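Local coordinates for biphenyl-2,3-diol 1,2-dioxygenase III-related protein (Vibrio cholerae, PDB 3EY8), which is of unproven function but belongs to the glyoxalase/bleomycin resistance/dioxygenase superfamily and binds a divalent metal, seen as calcium, at residues T23-Y28 and G42-E47; E29-M34 and E89-Q94; D75-T80 and E126-S131; V97-P102 and Y116-D121. The protein carries 9 engineered substitutions. One frame throughout, in Å; residues are numbered along the deposited sequence. Where two conformers were deposited one is given.

Contact 1 of 4, residues T23-Y28 and G42-E47. Engineered in segment 23-28: Lys26 (natural residue Asn).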
loop_
_atom_site.group_PDB
_atom_site.type_symbol
_atom_site.label_atom_id
_atom_site.label_comp_id
_atom_site.label_asym_id
_atom_site.label_seq_id
_atom_site.Cartn_x
_atom_site.Cartn_y
_atom_site.Cartn_z
ATOM N N THR B 23 9.089 -18.009 -2.741
ATOM C CA THR B 23 9.860 -17.219 -3.692
ATOM C C THR B 23 9.802 -15.745 -3.298
ATOM O O THR B 23 10.820 -15.034 -3.259
ATOM C CB THR B 23 9.319 -17.406 -5.112
ATOM O OG1 THR B 23 9.518 -18.772 -5.513
ATOM C CG2 THR B 23 10.019 -16.474 -6.090
ATOM N N THR B 24 8.600 -15.294 -2.968
ATOM C CA THR B 24 8.398 -13.914 -2.545
ATOM C C THR B 24 9.118 -13.567 -1.229
ATOM O O THR B 24 9.784 -12.540 -1.139
ATOM C CB THR B 24 6.909 -13.620 -2.433
ATOM O OG1 THR B 24 6.312 -13.745 -3.732
ATOM C CG2 THR B 24 6.667 -12.206 -1.903
ATOM N N THR B 25 9.000 -14.417 -0.213
ATOM C CA THR B 25 9.650 -14.109 1.058
ATOM C C THR B 25 11.174 -14.092 0.911
ATOM O O THR B 25 11.845 -13.190 1.430
ATOM C CB THR B 25 9.179 -15.032 2.208
ATOM O OG1 THR B 25 9.438 -16.394 1.865
ATOM C CG2 THR B 25 7.680 -14.858 2.453
ATOM N N LYS B 26 11.722 -15.061 0.177
ATOM C CA LYS B 26 13.162 -15.074 -0.073
ATOM C C LYS B 26 13.605 -13.769 -0.727
ATOM O O LYS B 26 14.610 -13.176 -0.337
ATOM C CB LYS B 26 13.559 -16.256 -0.960
ATOM C CG LYS B 26 13.506 -17.614 -0.280
ATOM C CD LYS B 26 14.088 -18.684 -1.195
ATOM C CE LYS B 26 13.950 -20.077 -0.598
ATOM N NZ LYS B 26 12.550 -20.579 -0.637
ATOM N N PHE B 27 12.847 -13.327 -1.722
ATOM C CA PHE B 27 13.165 -12.090 -2.427
ATOM C C PHE B 27 13.157 -10.864 -1.515
ATOM O O PHE B 27 14.134 -10.117 -1.455
ATOM C CB PHE B 27 12.202 -11.886 -3.599
ATOM C CG PHE B 27 12.478 -10.646 -4.401
ATOM C CD1 PHE B 27 11.907 -9.434 -4.045
ATOM C CD2 PHE B 27 13.312 -10.695 -5.514
ATOM C CE1 PHE B 27 12.158 -8.283 -4.785
ATOM C CE2 PHE B 27 13.565 -9.558 -6.252
ATOM C CZ PHE B 27 12.986 -8.353 -5.893
ATOM N N TYR B 28 12.054 -10.645 -0.812
ATOM C CA TYR B 28 11.942 -9.456 0.028
ATOM C C TYR B 28 12.935 -9.449 1.196
ATOM O O TYR B 28 13.398 -8.385 1.613
ATOM C CB TYR B 28 10.501 -9.245 0.500
ATOM C CG TYR B 28 9.644 -8.621 -0.578
ATOM C CD1 TYR B 28 8.970 -9.411 -1.503
ATOM C CD2 TYR B 28 9.548 -7.243 -0.696
ATOM C CE1 TYR B 28 8.191 -8.841 -2.501
ATOM C CE2 TYR B 28 8.783 -6.663 -1.695
ATOM C CZ TYR B 28 8.108 -7.468 -2.591
ATOM O OH TYR B 28 7.351 -6.888 -3.574
ATOM N N GLY B 42 -1.030 -20.487 9.617
ATOM C CA GLY B 42 -0.173 -20.423 8.449
ATOM C C GLY B 42 -0.285 -19.145 7.639
ATOM O O GLY B 42 -0.117 -19.162 6.420
ATOM N N ARG B 43 -0.575 -18.035 8.310
ATOM C CA ARG B 43 -0.561 -16.734 7.653
ATOM C C ARG B 43 0.876 -16.238 7.553
ATOM O O ARG B 43 1.648 -16.379 8.496
ATOM C CB ARG B 43 -1.391 -15.713 8.434
ATOM C CG ARG B 43 -2.871 -16.038 8.545
ATOM C CD ARG B 43 -3.567 -15.938 7.201
ATOM N NE ARG B 43 -5.020 -15.945 7.348
ATOM C CZ ARG B 43 -5.749 -17.042 7.531
ATOM N NH1 ARG B 43 -5.163 -18.232 7.595
ATOM N NH2 ARG B 43 -7.066 -16.950 7.653
ATOM N N ILE B 44 1.232 -15.660 6.409
ATOM C CA ILE B 44 2.592 -15.181 6.186
ATOM C C ILE B 44 2.600 -13.673 5.943
ATOM O O ILE B 44 1.726 -13.138 5.254
ATOM C CB ILE B 44 3.234 -15.870 4.972
ATOM C CG1 ILE B 44 3.217 -17.396 5.132
ATOM C CG2 ILE B 44 4.656 -15.355 4.752
ATOM C CD1 ILE B 44 4.163 -17.931 6.196
ATOM N N ALA B 45 3.587 -12.987 6.506
ATOM C CA ALA B 45 3.721 -11.551 6.293
ATOM C C ALA B 45 5.183 -11.127 6.217
ATOM O O ALA B 45 6.080 -11.850 6.653
ATOM C CB ALA B 45 3.006 -10.784 7.384
ATOM N N LEU B 46 5.404 -9.946 5.651
ATOM C CA LEU B 46 6.719 -9.313 5.617
ATOM C C LEU B 46 6.703 -8.031 6.443
ATOM O O LEU B 46 5.916 -7.122 6.169
ATOM C CB LEU B 46 7.096 -8.979 4.176
ATOM C CG LEU B 46 7.420 -10.181 3.290
ATOM C CD1 LEU B 46 7.277 -9.818 1.817
ATOM C CD2 LEU B 46 8.811 -10.693 3.586
ATOM N N GLU B 47 7.578 -7.950 7.444
ATOM C CA GLU B 47 7.612 -6.787 8.338
ATOM C C GLU B 47 8.722 -5.804 7.985
ATOM O O GLU B 47 9.836 -6.198 7.633
ATOM C CB GLU B 47 7.774 -7.223 9.805
ATOM C CG GLU B 47 6.636 -8.070 10.343
ATOM C CD GLU B 47 6.850 -8.513 11.788
ATOM O OE1 GLU B 47 7.950 -8.284 12.348
ATOM O OE2 GLU B 47 5.912 -9.104 12.356
#
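Thr24 makes the first, loose touch with the strand: its methyl CG2 lies 4.5 Å from Leu46 CD1, while its hydroxyl OG1 is bonded back to Asp20 O. One residue on, Thr25 brings the methyl and not the hydroxyl to the strand. With OG1 set between the backbone N and the carbonyl carbon (chi1 58°), that hydroxyl can bond to Pro22 O inside the helix, and Thr25 CG2 is turned outward to rest 3.8 Å from Ile44 CG2, the two side chains crossing at about a right angle. Tyr28 closes the packing at its root. Tyr28 CB is 3.5 Å from Leu46 CD1, and the same methyl stands 3.6 Å from Tyr28 CG, approaching the ring at a slant. Beyond this the ring leads off the strand, with Phe27 CD1 over one face near the rim, and OH bonds to Asp119. No hydrogen bond joins the two segments, so the grip is purely apolar. The axis of segment 23-28 runs at 16° to that of strand 43-47, 9.6 Å away at closest approach, on a sheet face where strand 51-57, next to 43-48, adds Leu55 and strand 10-18, beyond it, Val18 and Leu16.

Contact 2 of 4, residues E29-M34 and E89-Q94. Engineered in segment 89-94: Glu89 (natural residue Lys), Tyr90 (natural residue His).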
loop_
_atom_site.group_PDB
_atom_site.type_symbol
_atom_site.label_atom_id
_atom_site.label_comp_id
_atom_site.label_asym_id
_atom_site.label_seq_id
_atom_site.Cartn_x
_atom_site.Cartn_y
_atom_site.Cartn_z
ATOM N N GLU B 29 13.268 -10.629 1.714
ATOM C CA GLU B 29 14.289 -10.710 2.754
ATOM C C GLU B 29 15.667 -10.369 2.195
ATOM O O GLU B 29 16.383 -9.545 2.759
ATOM C CB GLU B 29 14.295 -12.089 3.438
ATOM C CG GLU B 29 13.099 -12.307 4.365
ATOM C CD GLU B 29 13.350 -13.337 5.456
ATOM O OE1 GLU B 29 13.989 -14.375 5.181
ATOM O OE2 GLU B 29 12.898 -13.107 6.597
ATOM N N LYS B 30 16.023 -10.988 1.075
ATOM C CA LYS B 30 17.356 -10.830 0.500
ATOM C C LYS B 30 17.560 -9.460 -0.138
ATOM O O LYS B 30 18.630 -8.861 -0.020
ATOM C CB LYS B 30 17.626 -11.942 -0.515
ATOM C CG LYS B 30 18.881 -11.740 -1.344
ATOM C CD LYS B 30 19.181 -12.958 -2.201
ATOM C CE LYS B 30 20.430 -12.740 -3.046
ATOM N NZ LYS B 30 21.013 -14.022 -3.528
ATOM N N VAL B 31 16.527 -8.953 -0.805
ATOM C CA VAL B 31 16.670 -7.732 -1.587
ATOM C C VAL B 31 16.359 -6.470 -0.785
ATOM O O VAL B 31 17.061 -5.471 -0.909
ATOM C CB VAL B 31 15.819 -7.795 -2.879
ATOM C CG1 VAL B 31 15.956 -6.511 -3.690
ATOM C CG2 VAL B 31 16.242 -8.991 -3.718
ATOM N N LEU B 32 15.331 -6.527 0.057
ATOM C CA LEU B 32 14.913 -5.348 0.814
ATOM C C LEU B 32 15.158 -5.464 2.311
ATOM O O LEU B 32 14.844 -4.544 3.064
ATOM C CB LEU B 32 13.437 -5.045 0.560
ATOM C CG LEU B 32 13.176 -4.483 -0.836
ATOM C CD1 LEU B 32 11.729 -4.073 -0.989
ATOM C CD2 LEU B 32 14.110 -3.305 -1.106
ATOM N N GLY B 33 15.713 -6.592 2.739
ATOM C CA GLY B 33 16.021 -6.793 4.144
ATOM C C GLY B 33 14.806 -6.852 5.049
ATOM O O GLY B 33 14.900 -6.571 6.243
HETATM N N MSE B 34 13.657 -7.218 4.496
HETATM C CA MSE B 34 12.453 -7.320 5.307
HETATM C C MSE B 34 12.481 -8.588 6.141
HETATM O O MSE B 34 13.304 -9.465 5.913
HETATM C CB MSE B 34 11.199 -7.263 4.442
HETATM C CG MSE B 34 10.989 -5.895 3.829
HETATM SE SE MSE B 34 9.377 -5.805 2.787
HETATM C CE MSE B 34 9.532 -3.962 2.159
ATOM N N GLU B 89 23.488 -0.311 -5.308
ATOM C CA GLU B 89 24.580 -1.273 -5.440
ATOM C C GLU B 89 24.190 -2.602 -4.803
ATOM O O GLU B 89 24.431 -3.665 -5.367
ATOM C CB GLU B 89 25.864 -0.735 -4.805
ATOM C CG GLU B 89 27.091 -1.585 -5.090
ATOM C CD GLU B 89 28.332 -1.087 -4.371
ATOM O OE1 GLU B 89 28.195 -0.305 -3.407
ATOM O OE2 GLU B 89 29.447 -1.484 -4.767
ATOM N N TYR B 90 23.575 -2.538 -3.625
ATOM C CA TYR B 90 23.156 -3.742 -2.920
ATOM C C TYR B 90 22.141 -4.538 -3.730
ATOM O O TYR B 90 22.268 -5.752 -3.897
ATOM C CB TYR B 90 22.563 -3.399 -1.547
ATOM C CG TYR B 90 22.090 -4.629 -0.809
ATOM C CD1 TYR B 90 22.959 -5.351 -0.000
ATOM C CD2 TYR B 90 20.785 -5.096 -0.950
ATOM C CE1 TYR B 90 22.539 -6.485 0.663
ATOM C CE2 TYR B 90 20.358 -6.235 -0.291
ATOM C CZ TYR B 90 21.244 -6.924 0.518
ATOM O OH TYR B 90 20.840 -8.063 1.181
ATOM N N VAL B 91 21.115 -3.852 -4.225
ATOM C CA VAL B 91 20.078 -4.528 -4.978
ATOM C C VAL B 91 20.660 -5.185 -6.234
ATOM O O VAL B 91 20.400 -6.355 -6.508
ATOM C CB VAL B 91 18.926 -3.570 -5.325
ATOM C CG1 VAL B 91 17.967 -4.233 -6.302
ATOM C CG2 VAL B 91 18.196 -3.158 -4.047
ATOM N N GLU B 92 21.454 -4.437 -6.994
ATOM C CA GLU B 92 22.120 -5.007 -8.163
ATOM C C GLU B 92 22.996 -6.199 -7.796
ATOM O O GLU B 92 23.091 -7.166 -8.552
ATOM C CB GLU B 92 22.971 -3.957 -8.875
ATOM C CG GLU B 92 22.177 -3.022 -9.746
ATOM C CD GLU B 92 23.042 -2.332 -10.781
ATOM O OE1 GLU B 92 24.262 -2.200 -10.549
ATOM O OE2 GLU B 92 22.495 -1.922 -11.822
ATOM N N ASN B 93 23.640 -6.124 -6.637
ATOM C CA ASN B 93 24.501 -7.205 -6.175
ATOM C C ASN B 93 23.732 -8.482 -5.853
ATOM O O ASN B 93 24.324 -9.547 -5.710
ATOM C CB ASN B 93 25.325 -6.759 -4.969
ATOM C CG ASN B 93 26.487 -5.864 -5.357
ATOM O OD1 ASN B 93 26.691 -5.564 -6.534
ATOM N ND2 ASN B 93 27.257 -5.428 -4.364
ATOM N N GLN B 94 22.410 -8.379 -5.741
ATOM C CA GLN B 94 21.588 -9.569 -5.549
ATOM C C GLN B 94 21.146 -10.140 -6.897
ATOM O O GLN B 94 20.429 -11.136 -6.955
ATOM C CB GLN B 94 20.379 -9.274 -4.652
ATOM C CG GLN B 94 20.731 -8.499 -3.392
ATOM C CD GLN B 94 21.933 -9.075 -2.661
ATOM O OE1 GLN B 94 21.962 -10.258 -2.317
ATOM N NE2 GLN B 94 22.931 -8.234 -2.412
#
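Tyr90, an engineered residue, donates its phenol OH to Lys30 O over 2.6 Å, lying in the plane of that carbonyl. The ring turns its edge to the helix end: Val31 O also sits near the ring plane, 3.4 Å from Tyr90 CE2, and finds no polar partner although the contact buries it. Beside this bond, Val31 CG1 meets Val91 CG1 at 4.0 Å, the two valines crossing at about a right angle. On the outer side the extended chain of Lys30 runs past Gln94, its CE 3.0 Å from Gln94 OE1. Here helices 21-32 and 84-93 of the glyoxalase-superfamily fold meet near their C-terminal ends, and Gly33 leads the backbone out of helix 21-32 with a positive phi of 66°. What positions Gln94 is a bond back into its own helix: the chain is bent at chi2 (-48°) and sends Gln94 NE2 to Tyr90 O at 3.0 Å, the acceptor lying close to the Gln94 amide plane. The same NE2 lies 3.5 Å above the centre of the Tyr90 ring, covering that face. Further out, Phe117 of strand 110-118 and Val96 pack against both Val31 and Val91, and Met6 of the second subunit packs on Tyr90.

Contact 3 of 4, residues D75-T80 and E126-S131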
loop_
_atom_site.group_PDB
_atom_site.type_symbol
_atom_site.label_atom_id
_atom_site.label_comp_id
_atom_site.label_asym_id
_atom_site.label_seq_id
_atom_site.Cartn_x
_atom_site.Cartn_y
_atom_site.Cartn_z
ATOM N N ASP B 75 2.193 -1.538 -6.924
ATOM C CA ASP B 75 3.109 -0.496 -7.346
ATOM C C ASP B 75 3.379 0.269 -6.058
ATOM O O ASP B 75 2.540 1.059 -5.612
ATOM C CB ASP B 75 2.401 0.355 -8.404
ATOM C CG ASP B 75 3.272 1.459 -8.989
ATOM O OD1 ASP B 75 4.250 1.895 -8.350
ATOM O OD2 ASP B 75 2.938 1.921 -10.102
ATOM N N LEU B 76 4.534 -0.004 -5.444
ATOM C CA LEU B 76 4.805 0.404 -4.060
ATOM C C LEU B 76 6.095 1.202 -3.925
ATOM O O LEU B 76 7.091 0.896 -4.583
ATOM C CB LEU B 76 4.926 -0.841 -3.183
ATOM C CG LEU B 76 3.841 -1.905 -3.335
ATOM C CD1 LEU B 76 4.196 -3.141 -2.521
ATOM C CD2 LEU B 76 2.500 -1.329 -2.903
ATOM N N CYS B 77 6.086 2.211 -3.054
ATOM C CA CYS B 77 7.283 3.012 -2.828
ATOM C C CYS B 77 7.712 2.927 -1.373
ATOM O O CYS B 77 6.966 3.314 -0.476
ATOM C CB CYS B 77 7.066 4.475 -3.225
ATOM S SG CYS B 77 8.451 5.542 -2.714
ATOM N N PHE B 78 8.916 2.412 -1.157
ATOM C CA PHE B 78 9.475 2.236 0.184
ATOM C C PHE B 78 10.622 3.204 0.414
ATOM O O PHE B 78 11.479 3.373 -0.451
ATOM C CB PHE B 78 10.041 0.824 0.339
ATOM C CG PHE B 78 9.016 -0.261 0.207
ATOM C CD1 PHE B 78 9.015 -1.096 -0.902
ATOM C CD2 PHE B 78 8.063 -0.452 1.189
ATOM C CE1 PHE B 78 8.072 -2.108 -1.030
ATOM C CE2 PHE B 78 7.115 -1.461 1.066
ATOM C CZ PHE B 78 7.125 -2.287 -0.048
ATOM N N ILE B 79 10.661 3.811 1.596
ATOM C CA ILE B 79 11.767 4.683 1.974
ATOM C C ILE B 79 12.859 3.866 2.658
ATOM O O ILE B 79 12.564 2.982 3.474
ATOM C CB ILE B 79 11.301 5.776 2.944
ATOM C CG1 ILE B 79 10.207 6.639 2.304
ATOM C CG2 ILE B 79 12.464 6.640 3.372
ATOM C CD1 ILE B 79 10.634 7.318 0.990
ATOM N N THR B 80 14.113 4.146 2.315
ATOM C CA THR B 80 15.238 3.553 3.038
ATOM C C THR B 80 16.047 4.668 3.689
ATOM O O THR B 80 16.073 5.799 3.180
ATOM C CB THR B 80 16.148 2.708 2.125
ATOM O OG1 THR B 80 17.204 2.129 2.910
ATOM C CG2 THR B 80 16.762 3.562 1.026
ATOM N N GLU B 126 9.582 0.698 -5.937
ATOM C CA GLU B 126 10.301 1.954 -5.995
ATOM C C GLU B 126 10.955 2.137 -4.637
ATOM O O GLU B 126 10.269 2.197 -3.620
ATOM C CB GLU B 126 9.308 3.093 -6.270
ATOM C CG GLU B 126 9.934 4.474 -6.423
ATOM C CD GLU B 126 8.885 5.557 -6.606
ATOM O OE1 GLU B 126 7.676 5.233 -6.586
ATOM O OE2 GLU B 126 9.270 6.733 -6.764
ATOM N N VAL B 127 12.283 2.185 -4.615
ATOM C CA VAL B 127 13.013 2.409 -3.377
ATOM C C VAL B 127 13.563 3.823 -3.402
ATOM O O VAL B 127 14.168 4.244 -4.394
ATOM C CB VAL B 127 14.146 1.389 -3.214
ATOM C CG1 VAL B 127 15.031 1.751 -2.023
ATOM C CG2 VAL B 127 13.556 -0.010 -3.053
ATOM N N SER B 128 13.335 4.562 -2.321
ATOM C CA SER B 128 13.559 6.008 -2.350
ATOM C C SER B 128 14.178 6.565 -1.079
ATOM O O SER B 128 14.143 5.936 -0.018
ATOM C CB SER B 128 12.241 6.736 -2.619
ATOM O OG SER B 128 11.565 6.176 -3.735
ATOM N N THR B 129 14.738 7.762 -1.202
ATOM C CA THR B 129 15.308 8.466 -0.058
ATOM C C THR B 129 14.799 9.901 -0.031
ATOM O O THR B 129 14.513 10.482 -1.078
ATOM C CB THR B 129 16.846 8.493 -0.125
ATOM O OG1 THR B 129 17.361 9.173 1.027
ATOM C CG2 THR B 129 17.321 9.217 -1.372
ATOM N N TYR B 130 14.688 10.472 1.166
ATOM C CA TYR B 130 14.391 11.897 1.302
ATOM C C TYR B 130 15.663 12.758 1.344
ATOM O O TYR B 130 15.584 13.987 1.382
ATOM C CB TYR B 130 13.486 12.167 2.516
ATOM C CG TYR B 130 12.019 11.995 2.187
ATOM C CD1 TYR B 130 11.313 13.007 1.556
ATOM C CD2 TYR B 130 11.355 10.810 2.471
ATOM C CE1 TYR B 130 9.981 12.858 1.232
ATOM C CE2 TYR B 130 10.013 10.648 2.151
ATOM C CZ TYR B 130 9.336 11.679 1.527
ATOM O OH TYR B 130 8.007 11.543 1.197
ATOM N N SER B 131 16.826 12.114 1.320
ATOM C CA SER B 131 18.097 12.835 1.305
ATOM C C SER B 131 18.287 13.644 0.024
ATOM O O SER B 131 18.248 13.096 -1.075
ATOM C CB SER B 131 19.268 11.867 1.475
ATOM O OG SER B 131 19.248 11.273 2.760
HETATM O O HOH W 1 4.833 3.712 -6.119
HETATM O O HOH W 2 5.987 4.086 -9.041
HETATM O O HOH W 3 15.382 8.628 3.573
HETATM O O HOH W 4 18.320 7.369 2.552
#
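Ile79 CD1 comes up to the Tyr130 ring at a slant, 3.6 Å from Tyr130 CE2, the two side chains crossing at about a right angle. The Phe78 ring projects from the other side of the sheet, where Phe48 meets it edge-to-face and Leu32 and Met34 pack around it. Between them lies a parallel strand pair of one sheet of the glyoxalase-superfamily fold; the axes of 75-79 and 126-129 are 31° apart. Four backbone bonds hold the register, from Glu126 N to Leu76 O, Phe78 N to Glu126 O, Ser128 N to Phe78 O and Thr80 N to Ser128 O, all between 2.8 and 2.9 Å.

Cys77, Ile79, Glu126 and Ser128 share one face. Cys77 SG, held anti to the Cys77 backbone N, lies 3.3 Å from Ser128 OG, which is hydrogen-bonded to Ser114 OG, and Cys77 CB is 3.5 Å from Glu126 OE1. Glu126 is a calcium ligand, though no metal is bound to this chain; its OE2 bonds to Ser114, and its OE1 weakly to His13 of the second subunit, consistent with a site at the dimer interface, across which this sheet runs on. Two waters lie between Asp75 OD1 and Glu126 OE1, with more acceptors around them than protons. At the far end, Thr129 OG1 accepts from Ser131 N at 3.0 Å, making an ST turn.

Contact 4 of 4, residues V97-P102 and Y116-D121. Engineered in segment 97-102: Val97 (natural residue Thr).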
loop_
_atom_site.group_PDB
_atom_site.type_symbol
_atom_site.label_atom_id
_atom_site.label_comp_id
_atom_site.label_asym_id
_atom_site.label_seq_id
_atom_site.Cartn_x
_atom_site.Cartn_y
_atom_site.Cartn_z
ATOM N N VAL B 97 17.742 -6.511 -11.658
ATOM C CA VAL B 97 17.880 -5.492 -12.691
ATOM C C VAL B 97 17.183 -4.204 -12.278
ATOM O O VAL B 97 15.965 -4.177 -12.065
ATOM C CB VAL B 97 17.328 -5.982 -14.047
ATOM C CG1 VAL B 97 17.282 -4.847 -15.055
ATOM C CG2 VAL B 97 18.186 -7.137 -14.576
ATOM N N ILE B 98 17.961 -3.135 -12.158
ATOM C CA ILE B 98 17.394 -1.823 -11.867
ATOM C C ILE B 98 16.932 -1.205 -13.172
ATOM O O ILE B 98 17.720 -1.001 -14.094
ATOM C CB ILE B 98 18.405 -0.919 -11.155
ATOM C CG1 ILE B 98 18.768 -1.535 -9.797
ATOM C CG2 ILE B 98 17.841 0.498 -10.996
ATOM C CD1 ILE B 98 19.763 -0.732 -9.006
HETATM N N MSE B 99 15.643 -0.907 -13.260
HETATM C CA MSE B 99 15.083 -0.438 -14.526
HETATM C C MSE B 99 15.210 1.069 -14.753
HETATM O O MSE B 99 15.114 1.533 -15.889
HETATM C CB MSE B 99 13.630 -0.889 -14.681
HETATM C CG MSE B 99 12.636 -0.114 -13.848
HETATM SE SE MSE B 99 10.893 -0.965 -13.946
HETATM C CE MSE B 99 11.445 -2.760 -13.445
ATOM N N GLU B 100 15.431 1.828 -13.683
ATOM C CA GLU B 100 15.631 3.264 -13.804
ATOM C C GLU B 100 16.066 3.795 -12.453
ATOM O O GLU B 100 15.701 3.227 -11.419
ATOM C CB GLU B 100 14.322 3.929 -14.233
ATOM C CG GLU B 100 14.433 5.390 -14.618
ATOM C CD GLU B 100 13.090 5.990 -14.995
ATOM O OE1 GLU B 100 12.075 5.259 -14.962
ATOM O OE2 GLU B 100 13.050 7.193 -15.325
ATOM N N GLY B 101 16.844 4.875 -12.461
ATOM C CA GLY B 101 17.296 5.501 -11.228
ATOM C C GLY B 101 18.791 5.733 -11.228
ATOM O O GLY B 101 19.511 5.092 -11.998
ATOM N N PRO B 102 19.269 6.656 -10.374
ATOM C CA PRO B 102 18.442 7.447 -9.452
ATOM C C PRO B 102 17.704 8.569 -10.177
ATOM O O PRO B 102 18.312 9.282 -10.979
ATOM C CB PRO B 102 19.466 8.071 -8.495
ATOM C CG PRO B 102 20.842 7.707 -9.029
ATOM C CD PRO B 102 20.674 7.094 -10.373
ATOM N N TYR B 116 14.043 1.868 -9.365
ATOM C CA TYR B 116 12.935 0.947 -9.604
ATOM C C TYR B 116 13.408 -0.439 -10.007
ATOM O O TYR B 116 14.404 -0.590 -10.711
ATOM C CB TYR B 116 12.052 1.456 -10.749
ATOM C CG TYR B 116 11.360 2.776 -10.513
ATOM C CD1 TYR B 116 12.015 3.972 -10.761
ATOM C CD2 TYR B 116 10.045 2.824 -10.077
ATOM C CE1 TYR B 116 11.389 5.179 -10.564
ATOM C CE2 TYR B 116 9.408 4.029 -9.872
ATOM C CZ TYR B 116 10.090 5.203 -10.120
ATOM O OH TYR B 116 9.470 6.416 -9.930
ATOM N N PHE B 117 12.669 -1.452 -9.581
ATOM C CA PHE B 117 12.873 -2.805 -10.075
ATOM C C PHE B 117 11.582 -3.575 -9.843
ATOM O O PHE B 117 10.655 -3.052 -9.229
ATOM C CB PHE B 117 14.042 -3.482 -9.353
ATOM C CG PHE B 117 13.922 -3.466 -7.858
ATOM C CD1 PHE B 117 14.431 -2.408 -7.128
ATOM C CD2 PHE B 117 13.299 -4.503 -7.183
ATOM C CE1 PHE B 117 14.316 -2.383 -5.746
ATOM C CE2 PHE B 117 13.182 -4.485 -5.794
ATOM C CZ PHE B 117 13.692 -3.422 -5.080
ATOM N N ARG B 118 11.520 -4.814 -10.321
ATOM C CA ARG B 118 10.317 -5.623 -10.146
ATOM C C ARG B 118 10.546 -6.798 -9.221
ATOM O O ARG B 118 11.649 -7.368 -9.173
ATOM C CB ARG B 118 9.801 -6.128 -11.498
ATOM C CG ARG B 118 9.301 -5.007 -12.379
ATOM C CD ARG B 118 8.629 -5.479 -13.644
ATOM N NE ARG B 118 8.381 -4.328 -14.508
ATOM C CZ ARG B 118 7.358 -3.492 -14.361
ATOM N NH1 ARG B 118 6.476 -3.685 -13.388
ATOM N NH2 ARG B 118 7.211 -2.462 -15.185
ATOM N N ASP B 119 9.502 -7.168 -8.485
ATOM C CA ASP B 119 9.569 -8.356 -7.634
ATOM C C ASP B 119 9.223 -9.598 -8.463
ATOM O O ASP B 119 8.956 -9.482 -9.660
ATOM C CB ASP B 119 8.717 -8.180 -6.355
ATOM C CG ASP B 119 7.236 -8.512 -6.548
ATOM O OD1 ASP B 119 6.793 -8.784 -7.678
ATOM O OD2 ASP B 119 6.504 -8.500 -5.532
ATOM N N PRO B 120 9.271 -10.793 -7.855
ATOM C CA PRO B 120 9.108 -12.013 -8.664
ATOM C C PRO B 120 7.757 -12.168 -9.376
ATOM O O PRO B 120 7.674 -12.967 -10.321
ATOM C CB PRO B 120 9.312 -13.135 -7.638
ATOM C CG PRO B 120 10.219 -12.530 -6.624
ATOM C CD PRO B 120 9.772 -11.094 -6.503
ATOM N N ASP B 121 6.732 -11.429 -8.947
ATOM C CA ASP B 121 5.425 -11.439 -9.619
ATOM C C ASP B 121 5.239 -10.272 -10.592
ATOM O O ASP B 121 4.200 -10.157 -11.252
ATOM C CB ASP B 121 4.284 -11.434 -8.593
ATOM C CG ASP B 121 4.194 -12.737 -7.805
ATOM O OD1 ASP B 121 4.937 -12.885 -6.811
ATOM O OD2 ASP B 121 3.367 -13.595 -8.173
HETATM O O HOH W 5 13.575 -5.530 -12.316
#
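Met99 and Tyr116 are joined by the first of two backbone hydrogen bonds: Met99 N reaches Tyr116 O at 2.9 Å. The second runs the other way, Tyr116 N to Glu100 O at 3.0 Å, somewhat bent at the hydrogen (144°). Tyr116 O also receives a CA-H contact from Ile98, so this one carbonyl is approached by two successive residues. Farther along, one water bridges the segments, donating to Val97 O and accepting from Arg118 N at 3.0 Å. Close by, Phe117 CB makes a carbon-to-carbonyl contact with Val97 O at 3.4 Å.

Apolar packing fills in around these bonds. In the conformer given, Met99 CG, swung between its backbone N and carbonyl carbon (chi1 76°), packs 3.5 Å from Tyr116 CB. Met99, a selenomethionine, was deposited in two conformers, so this contact and its approach to the Arg118 side chain are read from one copy only and remain doubtful.

The polar ends look elsewhere. Tyr116 OH accepts from Arg105, while Arg118 NH1 bonds to Gly122 O and to Lys65 O of the second subunit. Past the strand, Asp119 OD1 takes Asp121 N from above its carboxylate plane, an Asx turn.

This places the incoming segment 97-102, with a cis peptide before Pro102, against the end of strand 110-118 in the sheet of the glyoxalase-superfamily fold. The Tyr116 side chain comes within about 3 Å of that of Glu126, a calcium ligand, putting it beside the metal site.

How the contacts relate
Contact 3 is the most buried and the most regular, a backbone-bonded strand pair, whereas contact 1, also buried, joins helix to strand through apolar side-chain contacts alone. Contacts 2 and 4 are only partly buried: contact 2 has one cross-segment hydrogen bond, from a side chain to a carbonyl, and contact 4 two between backbones, each with packing. Helix 21-32 serves contacts 1 and 2; strands 110-118 and 124-129, neighbours in one sheet, tie contact 4 to contact 3. Phe117 links further, touching Val31, Leu32 and Val91 of contact 2 and Val127 of contact 3. Phe27 packs on Pro120, connecting contacts 1 and 4. All but contact 1 also reach the second subunit.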